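Local coordinates for protein polyhedrin (Simulium ubiquitum cypovirus, PDB 5A9A) that builds the microcrystalline matrix of the cypovirus occlusion bodies known as polyhedra, which probably embeds and protects virus particles outside the insect host, at residues G112-E117 with K174-M179; D31-V36 with D51-E56; I39-N44 with A105-A110. All coordinates share one frame; numbering follows the deposited sequence.

Contact 1. Residues G112-E117 with K174-M179; sequences GNICWE and KFPSRM
Arg178 and Asn113 meet side chain against side chain, and two backbone bonds hold the packed part of the contact beside them. These run from Cys115 N to Pro176 O (2.8 Å) and from Arg178 N to Asn113 O (2.9 Å), flanking a lone bridge between Ile114 and Ser177. Ile114, buried, lays CG2 3.5 Å from Pro176 O. The Asn113 side chain leaves the backbone opposite its own N (chi1 -175°), which swings the amide beside the arginine; OD1 then takes NH1 of Arg178 at 2.9 Å, in both the carbonyl and the guanidinium plane. Ile114 O sits over the centre of one guanidinium face, 3.3 Å from Arg178 CZ, and Trp116 lies by NH2 with the two planes 77° apart. A water sits between Arg178 NH1 and the buried Gly112 O and Trp116 NE1.

The side of Cys115, Arg178 and Met179 is looser and partly exposed, and there a second water joins Asn113 ND2 to Met179 O. Arginine suits this border, since its aliphatic stem packs on Asn113 while its flat head gathers oxygens. Within these two segments no carboxylate offsets its charge, which is probably spread over carbonyl and amide oxygens and water.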
# COMPACT_ATOMS: atom_id res chain seq x y z
N GLY A 112 -19.52 10.95 -1.62
CA GLY A 112 -20.14 9.66 -1.37
C GLY A 112 -20.77 9.56 0.00
O GLY A 112 -20.87 10.54 0.74
N ASN A 113 -21.20 8.35 0.33
CA ASN A 113 -21.84 8.06 1.61
C ASN A 113 -20.79 7.98 2.72
O ASN A 113 -20.43 6.89 3.17
CB ASN A 113 -22.59 6.73 1.49
CG ASN A 113 -23.38 6.40 2.73
OD1 ASN A 113 -23.82 7.29 3.46
ND2 ASN A 113 -23.59 5.11 2.96
N ILE A 114 -20.31 9.15 3.14
CA ILE A 114 -19.19 9.24 4.07
C ILE A 114 -19.63 9.64 5.47
O ILE A 114 -20.45 10.54 5.65
CB ILE A 114 -18.16 10.26 3.54
CG1 ILE A 114 -17.53 9.75 2.25
CG2 ILE A 114 -17.08 10.54 4.59
CD1 ILE A 114 -16.75 10.79 1.47
N CYS A 115 -19.07 8.96 6.48
CA CYS A 115 -19.33 9.30 7.87
C CYS A 115 -18.52 10.53 8.24
O CYS A 115 -17.39 10.43 8.72
CB CYS A 115 -18.96 8.14 8.79
SG CYS A 115 -19.36 8.42 10.53
N TRP A 116 -19.10 11.70 8.01
CA TRP A 116 -18.38 12.96 8.15
C TRP A 116 -17.85 13.16 9.57
O TRP A 116 -16.81 13.78 9.76
CB TRP A 116 -19.29 14.12 7.74
CG TRP A 116 -19.71 14.00 6.31
CD1 TRP A 116 -20.96 13.71 5.83
CD2 TRP A 116 -18.87 14.15 5.16
NE1 TRP A 116 -20.94 13.67 4.46
CE2 TRP A 116 -19.66 13.94 4.02
CE3 TRP A 116 -17.51 14.44 4.99
CZ2 TRP A 116 -19.15 14.02 2.73
CZ3 TRP A 116 -17.00 14.51 3.71
CH2 TRP A 116 -17.82 14.31 2.59
N GLU A 117 -18.57 12.63 10.54
CA GLU A 117 -18.14 12.67 11.94
C GLU A 117 -16.78 12.01 12.13
O GLU A 117 -16.00 12.42 12.99
CB GLU A 117 -19.19 11.98 12.82
CG GLU A 117 -18.65 11.39 14.10
CD GLU A 117 -19.72 10.67 14.90
OE1 GLU A 117 -20.83 10.46 14.36
OE2 GLU A 117 -19.46 10.31 16.06
N LYS A 174 -8.37 10.26 6.23
CA LYS A 174 -9.27 9.13 6.39
C LYS A 174 -10.70 9.54 6.05
O LYS A 174 -11.24 10.46 6.67
CB LYS A 174 -9.22 8.61 7.83
CG LYS A 174 -10.00 7.32 8.05
CD LYS A 174 -10.90 7.40 9.28
CE LYS A 174 -10.10 7.48 10.57
NZ LYS A 174 -10.93 7.09 11.74
N PHE A 175 -11.30 8.87 5.08
CA PHE A 175 -12.69 9.12 4.71
C PHE A 175 -13.47 7.81 4.73
O PHE A 175 -13.48 7.09 3.73
CB PHE A 175 -12.77 9.76 3.32
CG PHE A 175 -12.01 11.05 3.19
CD1 PHE A 175 -12.59 12.26 3.54
CD2 PHE A 175 -10.71 11.05 2.72
CE1 PHE A 175 -11.89 13.44 3.43
CE2 PHE A 175 -10.00 12.24 2.60
CZ PHE A 175 -10.59 13.43 2.96
N PRO A 176 -14.12 7.50 5.86
CA PRO A 176 -14.79 6.21 6.03
C PRO A 176 -16.27 6.23 5.65
O PRO A 176 -16.94 7.26 5.78
CB PRO A 176 -14.63 5.96 7.53
CG PRO A 176 -14.69 7.34 8.13
CD PRO A 176 -14.14 8.30 7.09
N SER A 177 -16.77 5.09 5.18
CA SER A 177 -18.17 4.97 4.79
C SER A 177 -19.10 5.05 6.00
O SER A 177 -18.71 4.70 7.11
CB SER A 177 -18.42 3.62 4.09
OG SER A 177 -17.43 3.34 3.12
N ARG A 178 -20.33 5.51 5.77
CA ARG A 178 -21.40 5.33 6.74
C ARG A 178 -21.84 3.88 6.69
O ARG A 178 -21.75 3.23 5.64
CB ARG A 178 -22.61 6.20 6.39
CG ARG A 178 -22.48 7.68 6.70
CD ARG A 178 -23.86 8.32 6.61
NE ARG A 178 -23.83 9.78 6.63
CZ ARG A 178 -23.74 10.55 5.55
NH1 ARG A 178 -23.66 10.00 4.34
NH2 ARG A 178 -23.74 11.87 5.67
N MET A 179 -22.32 3.37 7.81
CA MET A 179 -22.94 2.05 7.85
C MET A 179 -24.41 2.16 7.49
O MET A 179 -24.96 3.26 7.42
CB MET A 179 -22.79 1.42 9.23
CG MET A 179 -21.36 1.07 9.59
SD MET A 179 -20.64 -0.08 8.41
CE MET A 179 -18.92 -0.02 8.89
O HOH W 1 -22.55 12.18 2.40
O HOH W 2 -25.64 4.36 5.00

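Contact 2. Residues D31-V36 with D51-E56; sequences DAIKRV and DYNAPE
Arg35 and Asp51 cross obliquely from adjacent strands, their guanidinium and carboxylate planes 33° apart. The arginine grips side-on: NE reaches OD1 of Asp51 at 2.9 Å, almost straight and on the syn side, while NH2 meets OD2 at 2.7 Å from above the carboxylate plane. CG of Arg35 lies opposite its backbone N (chi1 -166°), starting an extended chain that carries the charged head across to the acid. NH2 also pairs with Asp127 of the third subunit, which carries the salt bridge into the trimer interface. Beside it Ile33 passes obliquely over Asn53, CD1 3.6 Å from OD1; the amide nitrogen of Asn53 is held by Cys128 O of the third subunit.

The two segments are the open end of an antiparallel hairpin of strands 34-41 and 47-54. Lys34 with Ala54 and Val36 with Tyr52 are its hydrogen-bonded pairs, and they present their side chains to the face opposite Arg35 and Asn53. There CB of Val36 lies 4.3 Å from CB of Tyr52, whose ring meets Phe173 edge-to-face. Lys34 bends at its second torsion (chi2 74°), bringing NZ back to the carbonyls Ala32 O (2.7 Å) and Pro55 O (3.2 Å). Past Pro55, Asp31 OD1 comes within 2.5 Å of Glu56 OE2; Arg185 forms a salt bridge to the same Asp31 oxygen, and one acid is probably protonated.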
# COMPACT_ATOMS: atom_id res chain seq x y z
N ASP A 31 -21.39 -0.87 0.18
CA ASP A 31 -20.37 -1.27 -0.80
C ASP A 31 -20.43 -0.46 -2.09
O ASP A 31 -19.81 -0.82 -3.09
CB ASP A 31 -20.43 -2.77 -1.09
CG ASP A 31 -19.51 -3.57 -0.19
OD1 ASP A 31 -19.01 -3.01 0.81
OD2 ASP A 31 -19.27 -4.77 -0.47
N ALA A 32 -21.18 0.64 -2.08
CA ALA A 32 -21.10 1.61 -3.16
C ALA A 32 -19.74 2.30 -3.06
O ALA A 32 -19.15 2.36 -1.99
CB ALA A 32 -22.22 2.63 -3.06
N ILE A 33 -19.25 2.81 -4.18
CA ILE A 33 -17.94 3.46 -4.21
C ILE A 33 -17.98 4.86 -3.61
O ILE A 33 -18.95 5.60 -3.79
CB ILE A 33 -17.40 3.54 -5.65
CG1 ILE A 33 -16.91 2.17 -6.13
CG2 ILE A 33 -16.27 4.56 -5.75
CD1 ILE A 33 -15.73 1.64 -5.35
N LYS A 34 -16.92 5.21 -2.89
CA LYS A 34 -16.69 6.58 -2.45
C LYS A 34 -15.53 7.12 -3.26
O LYS A 34 -14.64 6.37 -3.65
CB LYS A 34 -16.36 6.63 -0.95
CG LYS A 34 -17.54 6.35 -0.03
CD LYS A 34 -17.91 4.88 -0.02
CE LYS A 34 -19.21 4.62 0.72
NZ LYS A 34 -19.66 3.22 0.56
N ARG A 35 -15.54 8.42 -3.54
CA ARG A 35 -14.52 9.01 -4.41
C ARG A 35 -13.98 10.33 -3.85
O ARG A 35 -14.73 11.25 -3.53
CB ARG A 35 -15.09 9.21 -5.82
CG ARG A 35 -14.02 9.49 -6.87
CD ARG A 35 -14.54 9.22 -8.28
NE ARG A 35 -13.49 9.36 -9.29
CZ ARG A 35 -13.71 9.37 -10.60
NH1 ARG A 35 -14.94 9.25 -11.08
NH2 ARG A 35 -12.69 9.50 -11.44
N VAL A 36 -12.65 10.40 -3.74
CA VAL A 36 -11.98 11.56 -3.20
C VAL A 36 -10.92 12.07 -4.18
O VAL A 36 -10.12 11.29 -4.70
CB VAL A 36 -11.28 11.23 -1.86
CG1 VAL A 36 -10.29 12.33 -1.47
CG2 VAL A 36 -12.30 11.00 -0.76
N ASP A 51 -6.76 10.97 -7.82
CA ASP A 51 -8.12 10.46 -7.73
C ASP A 51 -8.16 9.13 -6.99
O ASP A 51 -7.54 8.15 -7.42
CB ASP A 51 -8.69 10.32 -9.14
CG ASP A 51 -10.04 9.63 -9.17
OD1 ASP A 51 -10.80 9.76 -8.19
OD2 ASP A 51 -10.34 8.96 -10.18
N TYR A 52 -8.90 9.09 -5.89
CA TYR A 52 -9.03 7.88 -5.07
C TYR A 52 -10.45 7.33 -5.13
O TYR A 52 -11.41 8.09 -5.22
CB TYR A 52 -8.72 8.19 -3.60
CG TYR A 52 -7.28 8.49 -3.26
CD1 TYR A 52 -6.77 9.78 -3.38
CD2 TYR A 52 -6.43 7.50 -2.78
CE1 TYR A 52 -5.46 10.06 -3.05
CE2 TYR A 52 -5.12 7.78 -2.45
CZ TYR A 52 -4.64 9.06 -2.59
OH TYR A 52 -3.33 9.34 -2.26
N ASN A 53 -10.57 6.01 -5.07
CA ASN A 53 -11.88 5.40 -4.85
C ASN A 53 -11.78 4.12 -4.02
O ASN A 53 -10.78 3.40 -4.07
CB ASN A 53 -12.60 5.13 -6.18
CG ASN A 53 -12.17 3.83 -6.85
OD1 ASN A 53 -12.42 2.74 -6.33
ND2 ASN A 53 -11.55 3.94 -8.01
N ALA A 54 -12.81 3.86 -3.23
CA ALA A 54 -12.88 2.65 -2.41
C ALA A 54 -14.30 2.46 -1.90
O ALA A 54 -15.06 3.42 -1.80
CB ALA A 54 -11.91 2.73 -1.25
N PRO A 55 -14.68 1.21 -1.60
CA PRO A 55 -16.04 0.92 -1.15
C PRO A 55 -16.24 0.95 0.37
O PRO A 55 -17.38 1.06 0.81
CB PRO A 55 -16.30 -0.48 -1.70
CG PRO A 55 -14.95 -1.12 -1.69
CD PRO A 55 -13.93 -0.02 -1.91
N GLU A 56 -15.16 0.84 1.15
CA GLU A 56 -15.29 0.86 2.61
C GLU A 56 -14.75 2.16 3.22
O GLU A 56 -15.45 2.85 3.96
CB GLU A 56 -14.59 -0.34 3.24
CG GLU A 56 -14.79 -1.65 2.50
CD GLU A 56 -16.25 -1.96 2.22
OE1 GLU A 56 -17.13 -1.47 2.97
OE2 GLU A 56 -16.53 -2.70 1.26
O HOH W 3 -19.80 0.43 2.06

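Contact 3. Residues I39-N44 with A105-A110; sequences IFIYKN and AIMISA
Met107 folds its thioether end across the isoleucines of the partner strand: CE rests 3.9 Å from Ile39 CG2 and 4.1 Å from Ile41 CD1. The bend at the last torsion (chi3 -65°) turns the methyl toward both, a reach that suits the flexible, unbranched methionine. Ile41 CD1 also touches Ala105 CB at 4.1 Å, where the small alanine leaves room for the longer chain to lie across it. On the reverse face Phe40 and Ile106 lie side by side and point the same way. CE1 of the ring sits 3.9 Å from Ile106 CG1, and CG2 of Ile106 lies over one ring face.

What sets these side chains is the antiparallel ladder beneath them. Ile39 N to Met107 O and Met107 N to Ile39 O are both 2.7 Å, and Ile41 N donates to Ala105 O at 2.9 Å in a nearly straight line (172°). Beta-branched isoleucine suits such extended backbone, and apolar groups suit faces that are largely buried.

Further out, Phe62 meets the Phe40 ring edge-to-face from strand 57-62 of the second sheet, as in the interior of a beta sandwich, and Met67 adds to that cover. Within its own sheet, strand 34-41 runs between 47-54, whose Leu49 touches Ile39, and 105-111, beyond which strand 157-163 brings Phe159 against Met107 and Ile162 against Ile106.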
# COMPACT_ATOMS: atom_id res chain seq x y z
N ILE A 39 -6.25 17.58 -4.57
CA ILE A 39 -5.75 18.51 -5.58
C ILE A 39 -4.74 19.48 -4.98
O ILE A 39 -5.07 20.25 -4.08
CB ILE A 39 -6.90 19.32 -6.21
CG1 ILE A 39 -8.06 18.39 -6.59
CG2 ILE A 39 -6.39 20.10 -7.42
CD1 ILE A 39 -9.33 19.13 -6.93
N PHE A 40 -3.52 19.45 -5.49
CA PHE A 40 -2.49 20.39 -5.06
C PHE A 40 -2.39 21.55 -6.04
O PHE A 40 -2.52 21.37 -7.25
CB PHE A 40 -1.13 19.69 -4.96
CG PHE A 40 -1.07 18.63 -3.90
CD1 PHE A 40 -0.75 18.96 -2.59
CD2 PHE A 40 -1.31 17.30 -4.21
CE1 PHE A 40 -0.68 17.99 -1.61
CE2 PHE A 40 -1.25 16.33 -3.23
CZ PHE A 40 -0.93 16.67 -1.93
N ILE A 41 -2.16 22.75 -5.50
CA ILE A 41 -1.94 23.93 -6.32
C ILE A 41 -0.47 24.32 -6.22
O ILE A 41 0.11 24.29 -5.14
CB ILE A 41 -2.80 25.12 -5.84
CG1 ILE A 41 -4.25 24.68 -5.66
CG2 ILE A 41 -2.70 26.27 -6.84
CD1 ILE A 41 -5.18 25.79 -5.22
N TYR A 42 0.12 24.70 -7.35
CA TYR A 42 1.56 24.98 -7.39
C TYR A 42 1.89 26.41 -7.77
O TYR A 42 1.01 27.20 -8.14
CB TYR A 42 2.25 23.98 -8.32
CG TYR A 42 2.20 22.58 -7.77
CD1 TYR A 42 1.10 21.75 -8.01
CD2 TYR A 42 3.22 22.09 -6.97
CE1 TYR A 42 1.04 20.48 -7.50
CE2 TYR A 42 3.17 20.82 -6.45
CZ TYR A 42 2.08 20.01 -6.71
OH TYR A 42 2.02 18.74 -6.19
N LYS A 43 3.17 26.75 -7.68
CA LYS A 43 3.63 28.12 -7.89
C LYS A 43 3.55 28.54 -9.35
O LYS A 43 3.74 29.72 -9.66
CB LYS A 43 5.06 28.28 -7.38
CG LYS A 43 5.19 28.24 -5.86
CD LYS A 43 6.64 28.13 -5.43
CE LYS A 43 6.78 27.99 -3.92
NZ LYS A 43 6.82 29.30 -3.22
N ASN A 44 3.28 27.59 -10.24
CA ASN A 44 3.04 27.93 -11.64
C ASN A 44 1.55 28.08 -11.93
O ASN A 44 1.15 28.25 -13.08
CB ASN A 44 3.66 26.87 -12.57
CG ASN A 44 3.07 25.49 -12.37
OD1 ASN A 44 2.15 25.30 -11.56
ND2 ASN A 44 3.58 24.52 -13.11
N ALA A 105 -0.98 25.10 -1.77
CA ALA A 105 -2.28 24.83 -1.18
C ALA A 105 -2.79 23.45 -1.58
O ALA A 105 -2.33 22.87 -2.56
CB ALA A 105 -3.28 25.90 -1.59
N ILE A 106 -3.76 22.95 -0.81
CA ILE A 106 -4.41 21.68 -1.12
C ILE A 106 -5.92 21.89 -1.17
O ILE A 106 -6.48 22.61 -0.36
CB ILE A 106 -4.14 20.61 -0.05
CG1 ILE A 106 -2.69 20.66 0.42
CG2 ILE A 106 -4.49 19.23 -0.58
CD1 ILE A 106 -2.43 19.79 1.64
N MET A 107 -6.57 21.24 -2.13
CA MET A 107 -8.02 21.20 -2.16
C MET A 107 -8.46 19.74 -2.14
O MET A 107 -7.92 18.91 -2.88
CB MET A 107 -8.57 21.90 -3.40
CG MET A 107 -8.20 23.37 -3.51
SD MET A 107 -8.98 24.18 -4.91
CE MET A 107 -8.22 23.30 -6.27
N ILE A 108 -9.43 19.43 -1.29
CA ILE A 108 -9.92 18.06 -1.19
C ILE A 108 -11.42 17.98 -1.43
O ILE A 108 -12.21 18.57 -0.70
CB ILE A 108 -9.60 17.44 0.18
CG1 ILE A 108 -8.09 17.51 0.45
CG2 ILE A 108 -10.08 16.00 0.24
CD1 ILE A 108 -7.68 16.90 1.77
N SER A 109 -11.78 17.26 -2.49
CA SER A 109 -13.18 17.01 -2.80
C SER A 109 -13.53 15.59 -2.37
O SER A 109 -13.09 14.62 -2.98
CB SER A 109 -13.41 17.18 -4.31
OG SER A 109 -14.72 16.78 -4.67
N ALA A 110 -14.33 15.47 -1.31
CA ALA A 110 -14.73 14.17 -0.80
C ALA A 110 -16.18 13.90 -1.14
O ALA A 110 -17.06 14.70 -0.83
CB ALA A 110 -14.51 14.10 0.70

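Overall arrangement
Strand 34-41 ties contacts 2 and 3 together: it pairs with 47-54 near its start and with 105-111 near its end, so both belong to the six-stranded antiparallel sheet, their centres about 20 Å apart. Contact 1 joins the loop after 105-111 to the end of strand 170-176 in the four-stranded sheet, its centre about 10 Å from that of contact 2 and about 22 Å from that of contact 3. Phe175 packs on Ile108 and Ala110, bridging the two sheets. Along the chain contacts 2 and 3 alternate their segments, and both close before contact 1 opens. Contact 2 also reaches the third subunit, linking the fold's core to the assembled trimer.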